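Putative peptidase (Clostridium acetobutylicum, PDB 3K9T) binds one zinc ion per subunit and probably serves in the biosynthesis of modified polysaccharides, with no peptidase activity expected despite its aminopeptidase-like domain. Local coordinates at residues M2-Y8 against A210-T216; E25-I29 against T41-K47; C30-N36 against P68-I73; K274-K278 against L406-Y410. All blocks are in the same frame, centred on the assembly; numbering follows the deposited sequence.

Overall arrangement
Along the chain, contacts 2 and 3 lie inside the long loop that contact 1 closes, and contact 4 follows afterwards. Contact 1 ties the N-terminal residues to the end of helix 194-211. Contact 2 packs helix 12-26 on helix 36-45, and contact 3 joins the loop between those helices to strand 70-79 of the insert. These two touch through R31, which hydrogen-bonds to L26 and T41, and their centres are about 15 Å apart, close to the zinc-binding residue H190. Contact 4 sets helix 271-282 against the C-terminal winged helix-turn-helix domain, about 42 Å from contact 3 between centres and across the chain's centre. The aminopeptidase-like region thus carries the insert and the C-terminal domain at far-apart places.

Contact 1: residues M2-Y8 against A210-T216; sequences MEEINKY and ALSKLKT
L214, Y8 and M2 carry most of the apolar contact between the N-terminal residues 2-8 and the turn 210-216. The two methyls of L214 divide the work. CD1 takes the selenium of M2 at 3.7 Å and I5 CG1 at 3.9 Å, both side chains crossing it at about a right angle, while L214 CD2 lies 3.7 Å from E4 CB and 4.1 Å from Y8 CE2. Turns at chi2 (60°) and chi3 (45°) swing the methyl of M2 toward T216, its CE standing 4.0 Å from T216 CG2.

The aromatic contact belongs to Y8. A210 CB sits over one face of its ring, off centre toward the rim, 4.2 Å from the centroid in a CH-pi contact. At the far end of the ring, OH meets the aliphatic part of K213, whose chain crosses the tyrosine side chain.

Polar contact is indirect: a water gives its hydrogen to E4 OE1 at 2.7 Å and accepts only a weak bond from K215 N. The K215 amine itself pairs with E177. A type I beta turn runs from L211 to L214, and helix 336-355 touches both segments, at M2, I5, Y8 and T216. E3 and N6 find polar partners in R417, K420 and Y421. With no direct hydrogen bond across, the pairing of 2-8 with 210-216 rests on apolar burial, with a water bridging at the exposed E4.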
loop_
_atom_site.group_PDB
_atom_site.type_symbol
_atom_site.label_atom_id
_atom_site.label_comp_id
_atom_site.label_asym_id
_atom_site.label_seq_id
_atom_site.Cartn_x
_atom_site.Cartn_y
_atom_site.Cartn_z
HETATM N N MSE A 2 13.835 4.949 -33.952
HETATM C CA MSE A 2 12.552 5.480 -33.456
HETATM C C MSE A 2 12.791 6.939 -32.979
HETATM O O MSE A 2 11.835 7.685 -32.694
HETATM C CB MSE A 2 12.001 4.634 -32.313
HETATM C CG MSE A 2 10.504 4.845 -32.083
HETATM SE SE MSE A 2 9.385 4.397 -33.675
HETATM C CE MSE A 2 10.290 2.736 -34.098
ATOM N N GLU A 3 14.065 7.339 -32.867
ATOM C CA GLU A 3 14.410 8.729 -32.615
ATOM C C GLU A 3 13.818 9.615 -33.728
ATOM O O GLU A 3 13.581 10.811 -33.522
ATOM C CB GLU A 3 15.929 8.934 -32.448
ATOM C CG GLU A 3 16.535 8.315 -31.178
ATOM C CD GLU A 3 15.867 8.743 -29.840
ATOM O OE1 GLU A 3 15.630 9.941 -29.639
ATOM O OE2 GLU A 3 15.602 7.880 -28.962
ATOM N N GLU A 4 13.536 9.019 -34.883
ATOM C CA GLU A 4 12.837 9.732 -35.953
ATOM C C GLU A 4 11.440 10.253 -35.581
ATOM O O GLU A 4 10.938 11.154 -36.238
ATOM C CB GLU A 4 12.760 8.874 -37.208
ATOM C CG GLU A 4 14.121 8.734 -37.913
ATOM C CD GLU A 4 13.975 8.240 -39.326
ATOM O OE1 GLU A 4 12.943 7.585 -39.613
ATOM O OE2 GLU A 4 14.882 8.505 -40.154
ATOM N N ILE A 5 10.825 9.698 -34.540
ATOM C CA ILE A 5 9.561 10.214 -34.043
ATOM C C ILE A 5 9.737 11.624 -33.442
ATOM O O ILE A 5 8.776 12.390 -33.364
ATOM C CB ILE A 5 8.930 9.266 -32.970
ATOM C CG1 ILE A 5 7.409 9.176 -33.132
ATOM C CG2 ILE A 5 9.290 9.714 -31.588
ATOM C CD1 ILE A 5 6.741 8.095 -32.276
ATOM N N ASN A 6 10.949 11.966 -33.009
ATOM C CA ASN A 6 11.166 13.237 -32.322
ATOM C C ASN A 6 10.739 14.449 -33.156
ATOM O O ASN A 6 10.205 15.398 -32.624
ATOM C CB ASN A 6 12.620 13.397 -31.882
ATOM C CG ASN A 6 13.086 12.320 -30.896
ATOM O OD1 ASN A 6 12.324 11.474 -30.422
ATOM N ND2 ASN A 6 14.373 12.348 -30.601
ATOM N N LYS A 7 10.947 14.403 -34.463
ATOM C CA LYS A 7 10.631 15.543 -35.314
ATOM C C LYS A 7 9.125 15.712 -35.388
ATOM O O LYS A 7 8.657 16.845 -35.493
ATOM C CB LYS A 7 11.274 15.429 -36.726
ATOM C CG LYS A 7 10.897 14.143 -37.490
ATOM C CD LYS A 7 11.653 13.902 -38.840
ATOM C CE LYS A 7 11.636 12.371 -39.287
ATOM N NZ LYS A 7 12.846 11.541 -38.840
ATOM N N TYR A 8 8.381 14.597 -35.339
ATOM C CA TYR A 8 6.925 14.654 -35.332
ATOM C C TYR A 8 6.410 15.266 -34.021
ATOM O O TYR A 8 5.482 16.085 -34.034
ATOM C CB TYR A 8 6.303 13.269 -35.550
ATOM C CG TYR A 8 6.569 12.708 -36.934
ATOM C CD1 TYR A 8 5.800 13.078 -38.029
ATOM C CD2 TYR A 8 7.584 11.809 -37.142
ATOM C CE1 TYR A 8 6.070 12.568 -39.296
ATOM C CE2 TYR A 8 7.856 11.302 -38.384
ATOM C CZ TYR A 8 7.110 11.686 -39.461
ATOM O OH TYR A 8 7.415 11.138 -40.687
ATOM N N ALA A 210 1.895 9.261 -39.170
ATOM C CA ALA A 210 3.277 9.363 -38.683
ATOM C C ALA A 210 3.975 7.979 -38.591
ATOM O O ALA A 210 5.084 7.820 -39.065
ATOM C CB ALA A 210 3.327 10.093 -37.313
ATOM N N LEU A 211 3.328 6.990 -37.983
ATOM C CA LEU A 211 3.937 5.666 -37.797
ATOM C C LEU A 211 4.290 4.961 -39.109
ATOM O O LEU A 211 5.302 4.274 -39.200
ATOM C CB LEU A 211 3.069 4.762 -36.923
ATOM C CG LEU A 211 3.181 4.954 -35.412
ATOM C CD1 LEU A 211 2.492 3.767 -34.726
ATOM C CD2 LEU A 211 4.619 5.059 -34.967
ATOM N N SER A 212 3.429 5.150 -40.103
ATOM C CA SER A 212 3.638 4.713 -41.468
ATOM C C SER A 212 5.013 5.007 -42.024
ATOM O O SER A 212 5.463 4.317 -42.918
ATOM C CB SER A 212 2.655 5.445 -42.387
ATOM O OG SER A 212 1.383 4.885 -42.274
ATOM N N LYS A 213 5.621 6.082 -41.551
ATOM C CA LYS A 213 6.885 6.545 -42.068
ATOM C C LYS A 213 8.091 6.053 -41.277
ATOM O O LYS A 213 9.220 6.390 -41.624
ATOM C CB LYS A 213 6.835 8.067 -42.105
ATOM C CG LYS A 213 5.770 8.550 -43.116
ATOM C CD LYS A 213 5.578 10.034 -43.118
ATOM C CE LYS A 213 4.715 10.480 -44.309
ATOM N NZ LYS A 213 3.396 9.872 -44.348
ATOM N N LEU A 214 7.855 5.234 -40.247
ATOM C CA LEU A 214 8.901 4.762 -39.342
ATOM C C LEU A 214 9.062 3.242 -39.383
ATOM O O LEU A 214 8.135 2.508 -39.713
ATOM C CB LEU A 214 8.538 5.152 -37.912
ATOM C CG LEU A 214 8.216 6.608 -37.599
ATOM C CD1 LEU A 214 7.914 6.745 -36.127
ATOM C CD2 LEU A 214 9.396 7.475 -37.970
ATOM N N LYS A 215 10.244 2.773 -39.017
ATOM C CA LYS A 215 10.520 1.347 -38.937
ATOM C C LYS A 215 10.243 0.940 -37.480
ATOM O O LYS A 215 11.027 1.240 -36.603
ATOM C CB LYS A 215 11.982 1.104 -39.316
ATOM C CG LYS A 215 12.438 -0.380 -39.279
ATOM C CD LYS A 215 13.951 -0.519 -39.615
ATOM C CE LYS A 215 14.532 -1.897 -39.223
ATOM N NZ LYS A 215 14.107 -2.985 -40.146
ATOM N N THR A 216 9.121 0.270 -37.223
ATOM C CA THR A 216 8.720 -0.065 -35.847
ATOM C C THR A 216 9.013 -1.508 -35.474
ATOM O O THR A 216 9.052 -2.367 -36.340
ATOM C CB THR A 216 7.198 0.198 -35.607
ATOM O OG1 THR A 216 6.410 -0.655 -36.459
ATOM C CG2 THR A 216 6.862 1.644 -35.874
HETATM O O HOH W 1 12.445 5.249 -38.438
#

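Contact 2: residues E25-I29 against T41-K47; sequences ELFPI and TMDIIRK
E25 and K47 form the one salt bridge across this contact, K47 NZ donating to the syn lone pair of E25 OE2 at 2.7 Å. The glutamate reaches it with CG anti to the backbone N (chi1 -179°) and the chain extended beyond, E25 CD passing 3.8 Å from I44 CG2.

Apolar packing centres on I44. Its CD1 meets I29 CD1 tip to tip at 3.4 Å, while L26 slides past it the other way, CD2 lying 3.7 Å from I44 CB. The contact is a helical hairpin of the aminopeptidase-like region: after helix 12-26 a type I beta turn runs from L26 to I29, and the chain returns as helix 36-45. L26 CD2 also touches T41 CG2 at 3.8 Å.

The hydroxyl of T41 lies beside I29 CG2 but spends its hydrogen bonds elsewhere, on G37 O and R31 NH1. Helix 194-211 packs against L26 through L198 and against I45 through V201 and T205.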
loop_
_atom_site.group_PDB
_atom_site.type_symbol
_atom_site.label_atom_id
_atom_site.label_comp_id
_atom_site.label_asym_id
_atom_site.label_seq_id
_atom_site.Cartn_x
_atom_site.Cartn_y
_atom_site.Cartn_z
ATOM N N GLU A 25 -13.469 19.274 -41.858
ATOM C CA GLU A 25 -13.944 18.611 -43.068
ATOM C C GLU A 25 -14.962 17.496 -42.746
ATOM O O GLU A 25 -15.965 17.330 -43.441
ATOM C CB GLU A 25 -12.770 18.022 -43.868
ATOM C CG GLU A 25 -13.228 17.335 -45.169
ATOM C CD GLU A 25 -12.096 16.965 -46.131
ATOM O OE1 GLU A 25 -10.911 17.186 -45.825
ATOM O OE2 GLU A 25 -12.411 16.446 -47.217
ATOM N N LEU A 26 -14.708 16.731 -41.700
ATOM C CA LEU A 26 -15.614 15.648 -41.356
ATOM C C LEU A 26 -16.921 16.130 -40.661
ATOM O O LEU A 26 -17.951 15.429 -40.658
ATOM C CB LEU A 26 -14.873 14.611 -40.469
ATOM C CG LEU A 26 -13.783 13.724 -41.088
ATOM C CD1 LEU A 26 -13.061 12.876 -40.036
ATOM C CD2 LEU A 26 -14.366 12.816 -42.144
ATOM N N PHE A 27 -16.892 17.328 -40.090
ATOM C CA PHE A 27 -17.948 17.753 -39.150
ATOM C C PHE A 27 -19.383 17.649 -39.675
ATOM O O PHE A 27 -20.233 17.067 -39.007
ATOM C CB PHE A 27 -17.638 19.163 -38.640
ATOM C CG PHE A 27 -18.620 19.691 -37.658
ATOM C CD1 PHE A 27 -18.675 19.179 -36.378
ATOM C CD2 PHE A 27 -19.518 20.684 -38.026
ATOM C CE1 PHE A 27 -19.607 19.668 -35.472
ATOM C CE2 PHE A 27 -20.421 21.184 -37.134
ATOM C CZ PHE A 27 -20.471 20.681 -35.850
ATOM N N PRO A 28 -19.655 18.177 -40.883
ATOM C CA PRO A 28 -21.002 18.226 -41.429
ATOM C C PRO A 28 -21.669 16.908 -41.776
ATOM O O PRO A 28 -22.893 16.880 -41.919
ATOM C CB PRO A 28 -20.808 18.994 -42.730
ATOM C CG PRO A 28 -19.549 19.654 -42.606
ATOM C CD PRO A 28 -18.702 18.737 -41.846
ATOM N N ILE A 29 -20.882 15.853 -41.934
ATOM C CA ILE A 29 -21.371 14.574 -42.394
ATOM C C ILE A 29 -22.166 13.877 -41.297
ATOM O O ILE A 29 -21.748 13.845 -40.140
ATOM C CB ILE A 29 -20.174 13.676 -42.861
ATOM C CG1 ILE A 29 -19.532 14.238 -44.127
ATOM C CG2 ILE A 29 -20.620 12.254 -43.085
ATOM C CD1 ILE A 29 -18.075 13.825 -44.321
ATOM N N THR A 41 -17.049 9.274 -44.604
ATOM C CA THR A 41 -16.028 9.496 -43.592
ATOM C C THR A 41 -14.779 8.649 -43.867
ATOM O O THR A 41 -13.666 9.134 -43.714
ATOM C CB THR A 41 -16.607 9.247 -42.161
ATOM O OG1 THR A 41 -17.639 10.190 -41.934
ATOM C CG2 THR A 41 -15.558 9.400 -41.050
HETATM N N MSE A 42 -14.986 7.396 -44.273
HETATM C CA MSE A 42 -13.904 6.518 -44.691
HETATM C C MSE A 42 -13.229 7.057 -45.962
HETATM O O MSE A 42 -12.006 6.887 -46.146
HETATM C CB MSE A 42 -14.423 5.112 -44.955
HETATM C CG MSE A 42 -15.050 4.442 -43.740
HETATM SE SE MSE A 42 -13.872 4.222 -42.176
HETATM C CE MSE A 42 -15.226 3.556 -40.871
ATOM N N ASP A 43 -13.994 7.683 -46.857
ATOM C CA ASP A 43 -13.359 8.272 -48.035
ATOM C C ASP A 43 -12.374 9.359 -47.636
ATOM O O ASP A 43 -11.253 9.438 -48.165
ATOM C CB ASP A 43 -14.390 8.858 -49.008
ATOM C CG ASP A 43 -15.249 7.799 -49.644
ATOM O OD1 ASP A 43 -14.786 6.666 -49.758
ATOM O OD2 ASP A 43 -16.379 8.096 -50.044
ATOM N N ILE A 44 -12.798 10.207 -46.706
ATOM C CA ILE A 44 -11.977 11.334 -46.292
ATOM C C ILE A 44 -10.753 10.833 -45.562
ATOM O O ILE A 44 -9.653 11.304 -45.833
ATOM C CB ILE A 44 -12.779 12.401 -45.481
ATOM C CG1 ILE A 44 -13.828 13.045 -46.428
ATOM C CG2 ILE A 44 -11.796 13.417 -44.864
ATOM C CD1 ILE A 44 -15.052 13.688 -45.798
ATOM N N ILE A 45 -10.937 9.850 -44.679
ATOM C CA ILE A 45 -9.804 9.264 -43.978
ATOM C C ILE A 45 -8.773 8.722 -44.980
ATOM O O ILE A 45 -7.561 8.871 -44.762
ATOM C CB ILE A 45 -10.211 8.139 -42.969
ATOM C CG1 ILE A 45 -11.032 8.731 -41.819
ATOM C CG2 ILE A 45 -8.925 7.455 -42.404
ATOM C CD1 ILE A 45 -11.936 7.715 -41.014
ATOM N N ARG A 46 -9.246 8.136 -46.090
ATOM C CA ARG A 46 -8.347 7.507 -47.059
ATOM C C ARG A 46 -7.636 8.527 -47.909
ATOM O O ARG A 46 -6.825 8.162 -48.715
ATOM C CB ARG A 46 -9.057 6.443 -47.909
ATOM C CG ARG A 46 -9.142 5.077 -47.153
ATOM C CD ARG A 46 -9.913 4.041 -47.885
ATOM N NE ARG A 46 -11.270 4.502 -48.116
ATOM C CZ ARG A 46 -12.136 3.944 -48.960
ATOM N NH1 ARG A 46 -11.815 2.863 -49.704
ATOM N NH2 ARG A 46 -13.341 4.482 -49.054
ATOM N N LYS A 47 -7.953 9.811 -47.739
ATOM C CA LYS A 47 -7.132 10.868 -48.302
ATOM C C LYS A 47 -5.868 11.073 -47.463
ATOM O O LYS A 47 -4.933 11.713 -47.909
ATOM C CB LYS A 47 -7.882 12.187 -48.415
ATOM C CG LYS A 47 -8.980 12.170 -49.443
ATOM C CD LYS A 47 -9.427 13.561 -49.775
ATOM C CE LYS A 47 -10.335 14.131 -48.738
ATOM N NZ LYS A 47 -10.656 15.515 -49.084
#

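Contact 3: residues C30-N36 against P68-I73; sequences CRSITGN and PKEWNI
T34 OG1 is gripped by two groups of the insert: the backbone N of W71 donates to it at 2.9 Å, with an N-H...O angle of 162°, and Y99 OH hydrogen-bonds to it as well. Chi1 of 66° places this oxygen between the backbone N and the carbonyl carbon, facing the strand. Farther along, N36 N donates to N72 OD1 at 2.8 Å, in the carbonyl plane and on a lone pair, nearly straight at 172°. The other end of that amide, N72 ND2, bonds to E70 OE2 at 2.9 Å, fixing the amide's rotation; E70 OE2 also pairs with R39.

Between these bonds G35, at the N-cap of helix 36-45, brings CA to 3.3 Å from W71 O. S32 CB meets the indole edge of W71 at CE3, 3.7 Å away, and I33 CD1 packs on P68 CG.

The contact joins the aminopeptidase-like region to the insert: strand 70-79 pairs on with strand 153-163, while I33 and P68 both rest on I229 of helix 229-237.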
loop_
_atom_site.group_PDB
_atom_site.type_symbol
_atom_site.label_atom_id
_atom_site.label_comp_id
_atom_site.label_asym_id
_atom_site.label_seq_id
_atom_site.Cartn_x
_atom_site.Cartn_y
_atom_site.Cartn_z
ATOM N N CYS A 30 -23.297 13.298 -41.687
ATOM C CA CYS A 30 -24.180 12.594 -40.790
ATOM C C CYS A 30 -23.816 11.100 -40.626
ATOM O O CYS A 30 -24.363 10.214 -41.293
ATOM C CB CYS A 30 -25.600 12.720 -41.292
ATOM S SG CYS A 30 -26.823 12.141 -40.092
ATOM N N ARG A 31 -22.879 10.824 -39.724
ATOM C CA ARG A 31 -22.575 9.449 -39.345
ATOM C C ARG A 31 -23.664 8.842 -38.444
ATOM O O ARG A 31 -24.397 9.521 -37.768
ATOM C CB ARG A 31 -21.246 9.402 -38.597
ATOM C CG ARG A 31 -20.037 9.667 -39.445
ATOM C CD ARG A 31 -18.850 10.173 -38.646
ATOM N NE ARG A 31 -19.081 11.554 -38.209
ATOM C CZ ARG A 31 -18.767 12.630 -38.915
ATOM N NH1 ARG A 31 -18.170 12.519 -40.104
ATOM N NH2 ARG A 31 -19.053 13.827 -38.435
ATOM N N SER A 32 -23.747 7.534 -38.469
ATOM C CA SER A 32 -24.520 6.757 -37.512
ATOM C C SER A 32 -23.718 5.433 -37.387
ATOM O O SER A 32 -22.568 5.359 -37.854
ATOM C CB SER A 32 -25.954 6.535 -38.010
ATOM O OG SER A 32 -26.733 5.815 -37.066
ATOM N N ILE A 33 -24.303 4.397 -36.786
ATOM C CA ILE A 33 -23.607 3.111 -36.683
ATOM C C ILE A 33 -23.466 2.388 -38.030
ATOM O O ILE A 33 -22.719 1.433 -38.141
ATOM C CB ILE A 33 -24.218 2.184 -35.637
ATOM C CG1 ILE A 33 -25.701 1.943 -35.869
ATOM C CG2 ILE A 33 -24.004 2.766 -34.244
ATOM C CD1 ILE A 33 -26.191 0.716 -35.030
ATOM N N THR A 34 -24.237 2.824 -39.021
ATOM C CA THR A 34 -24.175 2.316 -40.375
ATOM C C THR A 34 -24.435 3.510 -41.283
ATOM O O THR A 34 -24.733 4.589 -40.797
ATOM C CB THR A 34 -25.237 1.211 -40.658
ATOM O OG1 THR A 34 -26.556 1.777 -40.601
ATOM C CG2 THR A 34 -25.106 0.063 -39.672
ATOM N N GLY A 35 -24.278 3.333 -42.588
ATOM C CA GLY A 35 -24.737 4.344 -43.541
ATOM C C GLY A 35 -23.715 5.029 -44.422
ATOM O O GLY A 35 -22.496 4.887 -44.230
ATOM N N ASN A 36 -24.223 5.791 -45.389
ATOM C CA ASN A 36 -23.340 6.492 -46.332
ATOM C C ASN A 36 -22.483 7.596 -45.684
ATOM O O ASN A 36 -21.472 8.017 -46.232
ATOM C CB ASN A 36 -24.131 7.045 -47.534
ATOM C CG ASN A 36 -24.612 5.952 -48.481
ATOM O OD1 ASN A 36 -23.986 4.913 -48.624
ATOM N ND2 ASN A 36 -25.728 6.193 -49.129
ATOM N N PRO A 68 -27.162 -4.747 -37.273
ATOM C CA PRO A 68 -28.456 -4.095 -37.595
ATOM C C PRO A 68 -28.720 -3.800 -39.077
ATOM O O PRO A 68 -27.847 -3.961 -39.918
ATOM C CB PRO A 68 -28.366 -2.756 -36.860
ATOM C CG PRO A 68 -26.881 -2.439 -36.807
ATOM C CD PRO A 68 -26.185 -3.808 -36.685
ATOM N N LYS A 69 -29.940 -3.364 -39.363
ATOM C CA LYS A 69 -30.278 -2.806 -40.660
ATOM C C LYS A 69 -29.471 -1.539 -40.873
ATOM O O LYS A 69 -29.002 -0.896 -39.923
ATOM C CB LYS A 69 -31.765 -2.475 -40.770
ATOM C CG LYS A 69 -32.637 -3.720 -40.795
ATOM C CD LYS A 69 -34.109 -3.473 -41.128
ATOM C CE LYS A 69 -34.859 -4.805 -41.126
ATOM N NZ LYS A 69 -35.599 -5.043 -42.393
ATOM N N GLU A 70 -29.302 -1.193 -42.142
ATOM C CA GLU A 70 -28.569 -0.014 -42.496
ATOM C C GLU A 70 -29.525 1.157 -42.543
ATOM O O GLU A 70 -30.629 1.045 -43.090
ATOM C CB GLU A 70 -27.872 -0.211 -43.852
ATOM C CG GLU A 70 -27.158 1.044 -44.317
ATOM C CD GLU A 70 -26.379 0.870 -45.589
ATOM O OE1 GLU A 70 -25.923 -0.262 -45.910
ATOM O OE2 GLU A 70 -26.198 1.906 -46.255
ATOM N N TRP A 71 -29.075 2.285 -42.002
ATOM C CA TRP A 71 -29.865 3.523 -41.949
ATOM C C TRP A 71 -29.216 4.595 -42.811
ATOM O O TRP A 71 -27.976 4.739 -42.817
ATOM C CB TRP A 71 -29.965 4.033 -40.503
ATOM C CG TRP A 71 -30.827 5.242 -40.318
ATOM C CD1 TRP A 71 -32.184 5.305 -40.470
ATOM C CD2 TRP A 71 -30.407 6.558 -39.952
ATOM N NE1 TRP A 71 -32.633 6.579 -40.221
ATOM C CE2 TRP A 71 -31.561 7.367 -39.898
ATOM C CE3 TRP A 71 -29.168 7.136 -39.657
ATOM C CZ2 TRP A 71 -31.511 8.721 -39.564
ATOM C CZ3 TRP A 71 -29.122 8.483 -39.304
ATOM C CH2 TRP A 71 -30.287 9.257 -39.258
ATOM N N ASN A 72 -30.060 5.353 -43.519
ATOM C CA ASN A 72 -29.615 6.481 -44.337
ATOM C C ASN A 72 -30.603 7.625 -44.274
ATOM O O ASN A 72 -31.767 7.395 -43.972
ATOM C CB ASN A 72 -29.400 6.050 -45.772
ATOM C CG ASN A 72 -28.083 5.350 -45.948
ATOM O OD1 ASN A 72 -27.013 5.988 -45.889
ATOM N ND2 ASN A 72 -28.133 4.024 -46.128
ATOM N N ILE A 73 -30.152 8.847 -44.559
ATOM C CA ILE A 73 -31.040 9.998 -44.470
ATOM C C ILE A 73 -30.659 11.026 -45.522
ATOM O O ILE A 73 -29.489 11.334 -45.674
ATOM C CB ILE A 73 -31.048 10.590 -43.009
ATOM C CG1 ILE A 73 -32.010 11.784 -42.864
ATOM C CG2 ILE A 73 -29.639 10.979 -42.551
ATOM C CD1 ILE A 73 -32.515 12.005 -41.417
#

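Contact 4: residues K274-K278 against L406-Y410; sequences KIVEK and LDIAY
K278 leaves helix 271-282 with its CB 3.7 Å from Y410 CE2. Its CG then lies 3.9 Å from L406 CD1, and CD sits over the centre of the Y410 ring in a CH-pi contact, 4.0 Å from the centroid. A bend at chi2 (56°) lays the chain along the tyrosine, the two side chains running in opposite directions. CE touches A409 CB at 3.6 Å. At the tip, NZ donates to A409 O at 3.1 Å from above the carbonyl plane; NZ also hydrogen-bonds to H282 NE2, M414 O and a water that is bound in turn to Y410 O.

This is where the permutated winged helix-turn-helix domain docks on the aminopeptidase-like region; the axes of segments 274-278 and 406-410 cross at 43° and approach to 11.0 Å.

The Y410 hydroxyl donates to the backbone K274 O, 2.7 Å away, in the carbonyl plane and on a lone pair. That carbonyl also accepts the helical bond from K278 N. A water joins Y410 OH to E277 OE1, whose carboxylate is paired with R264. On the buried side, the side chains of L406 and I275 cross at about a right angle, CD2 of the first 3.4 Å from CG1 of the second, and I275 goes on to V349, T352 and I353 of helix 336-355.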
loop_
_atom_site.group_PDB
_atom_site.type_symbol
_atom_site.label_atom_id
_atom_site.label_comp_id
_atom_site.label_asym_id
_atom_site.label_seq_id
_atom_site.Cartn_x
_atom_site.Cartn_y
_atom_site.Cartn_z
ATOM N N LYS A 274 1.295 1.233 -17.110
ATOM C CA LYS A 274 2.550 1.683 -16.527
ATOM C C LYS A 274 3.202 2.661 -17.478
ATOM O O LYS A 274 3.752 3.678 -17.046
ATOM C CB LYS A 274 3.459 0.486 -16.199
ATOM C CG LYS A 274 2.881 -0.435 -15.125
ATOM C CD LYS A 274 3.592 -0.454 -13.810
ATOM C CE LYS A 274 4.684 -1.564 -13.797
ATOM N NZ LYS A 274 4.998 -2.075 -12.385
ATOM N N ILE A 275 3.122 2.382 -18.779
ATOM C CA ILE A 275 3.763 3.273 -19.767
ATOM C C ILE A 275 3.013 4.612 -19.807
ATOM O O ILE A 275 3.611 5.680 -19.660
ATOM C CB ILE A 275 3.800 2.669 -21.184
ATOM C CG1 ILE A 275 4.868 1.589 -21.277
ATOM C CG2 ILE A 275 4.048 3.752 -22.246
ATOM C CD1 ILE A 275 4.822 0.866 -22.613
ATOM N N VAL A 276 1.704 4.563 -20.010
ATOM C CA VAL A 276 0.964 5.828 -20.081
ATOM C C VAL A 276 1.107 6.667 -18.788
ATOM O O VAL A 276 1.276 7.871 -18.869
ATOM C CB VAL A 276 -0.539 5.639 -20.461
ATOM C CG1 VAL A 276 -1.299 6.977 -20.286
ATOM C CG2 VAL A 276 -0.644 5.087 -21.914
ATOM N N GLU A 277 1.075 6.044 -17.611
ATOM C CA GLU A 277 1.143 6.853 -16.373
ATOM C C GLU A 277 2.540 7.457 -16.197
ATOM O O GLU A 277 2.658 8.557 -15.707
ATOM C CB GLU A 277 0.696 6.059 -15.153
ATOM C CG GLU A 277 -0.783 5.611 -15.232
ATOM C CD GLU A 277 -1.092 4.490 -14.262
ATOM O OE1 GLU A 277 -0.595 4.560 -13.120
ATOM O OE2 GLU A 277 -1.822 3.544 -14.633
ATOM N N LYS A 278 3.573 6.762 -16.678
ATOM C CA LYS A 278 4.939 7.256 -16.617
ATOM C C LYS A 278 5.166 8.423 -17.571
ATOM O O LYS A 278 5.914 9.354 -17.240
ATOM C CB LYS A 278 5.946 6.125 -16.907
ATOM C CG LYS A 278 7.416 6.446 -16.554
ATOM C CD LYS A 278 7.581 6.868 -15.083
ATOM C CE LYS A 278 9.044 6.889 -14.694
ATOM N NZ LYS A 278 9.329 7.742 -13.521
ATOM N N LEU A 406 11.534 0.719 -18.254
ATOM C CA LEU A 406 10.362 1.305 -17.609
ATOM C C LEU A 406 10.436 0.993 -16.114
ATOM O O LEU A 406 10.124 1.843 -15.258
ATOM C CB LEU A 406 9.064 0.763 -18.233
ATOM C CG LEU A 406 7.734 1.428 -17.851
ATOM C CD1 LEU A 406 7.746 2.882 -18.191
ATOM C CD2 LEU A 406 6.502 0.686 -18.465
ATOM N N ASP A 407 10.900 -0.210 -15.806
ATOM C CA ASP A 407 11.095 -0.605 -14.405
ATOM C C ASP A 407 12.100 0.297 -13.713
ATOM O O ASP A 407 11.903 0.721 -12.568
ATOM C CB ASP A 407 11.567 -2.058 -14.307
ATOM C CG ASP A 407 10.469 -3.073 -14.648
ATOM O OD1 ASP A 407 9.249 -2.763 -14.554
ATOM O OD2 ASP A 407 10.846 -4.211 -14.996
ATOM N N ILE A 408 13.170 0.606 -14.428
ATOM C CA ILE A 408 14.258 1.397 -13.885
ATOM C C ILE A 408 13.759 2.848 -13.766
ATOM O O ILE A 408 13.979 3.514 -12.740
ATOM C CB ILE A 408 15.552 1.205 -14.750
ATOM C CG1 ILE A 408 15.992 -0.272 -14.743
ATOM C CG2 ILE A 408 16.711 2.062 -14.262
ATOM C CD1 ILE A 408 16.948 -0.640 -15.888
ATOM N N ALA A 409 13.032 3.315 -14.775
ATOM C CA ALA A 409 12.506 4.672 -14.740
ATOM C C ALA A 409 11.590 4.811 -13.534
ATOM O O ALA A 409 11.672 5.796 -12.805
ATOM C CB ALA A 409 11.776 5.006 -16.007
ATOM N N TYR A 410 10.726 3.825 -13.317
ATOM C CA TYR A 410 9.834 3.850 -12.147
ATOM C C TYR A 410 10.595 3.828 -10.828
ATOM O O TYR A 410 10.401 4.726 -10.019
ATOM C CB TYR A 410 8.798 2.724 -12.154
ATOM C CG TYR A 410 7.465 3.145 -12.740
ATOM C CD1 TYR A 410 6.518 3.807 -11.975
ATOM C CD2 TYR A 410 7.150 2.867 -14.056
ATOM C CE1 TYR A 410 5.290 4.198 -12.528
ATOM C CE2 TYR A 410 5.944 3.223 -14.602
ATOM C CZ TYR A 410 5.022 3.905 -13.858
ATOM O OH TYR A 410 3.824 4.245 -14.457
HETATM O O HOH W 2 7.414 -1.233 -12.119
HETATM O O HOH W 3 1.888 3.709 -12.540
HETATM O O HOH W 4 8.840 6.521 -10.841
#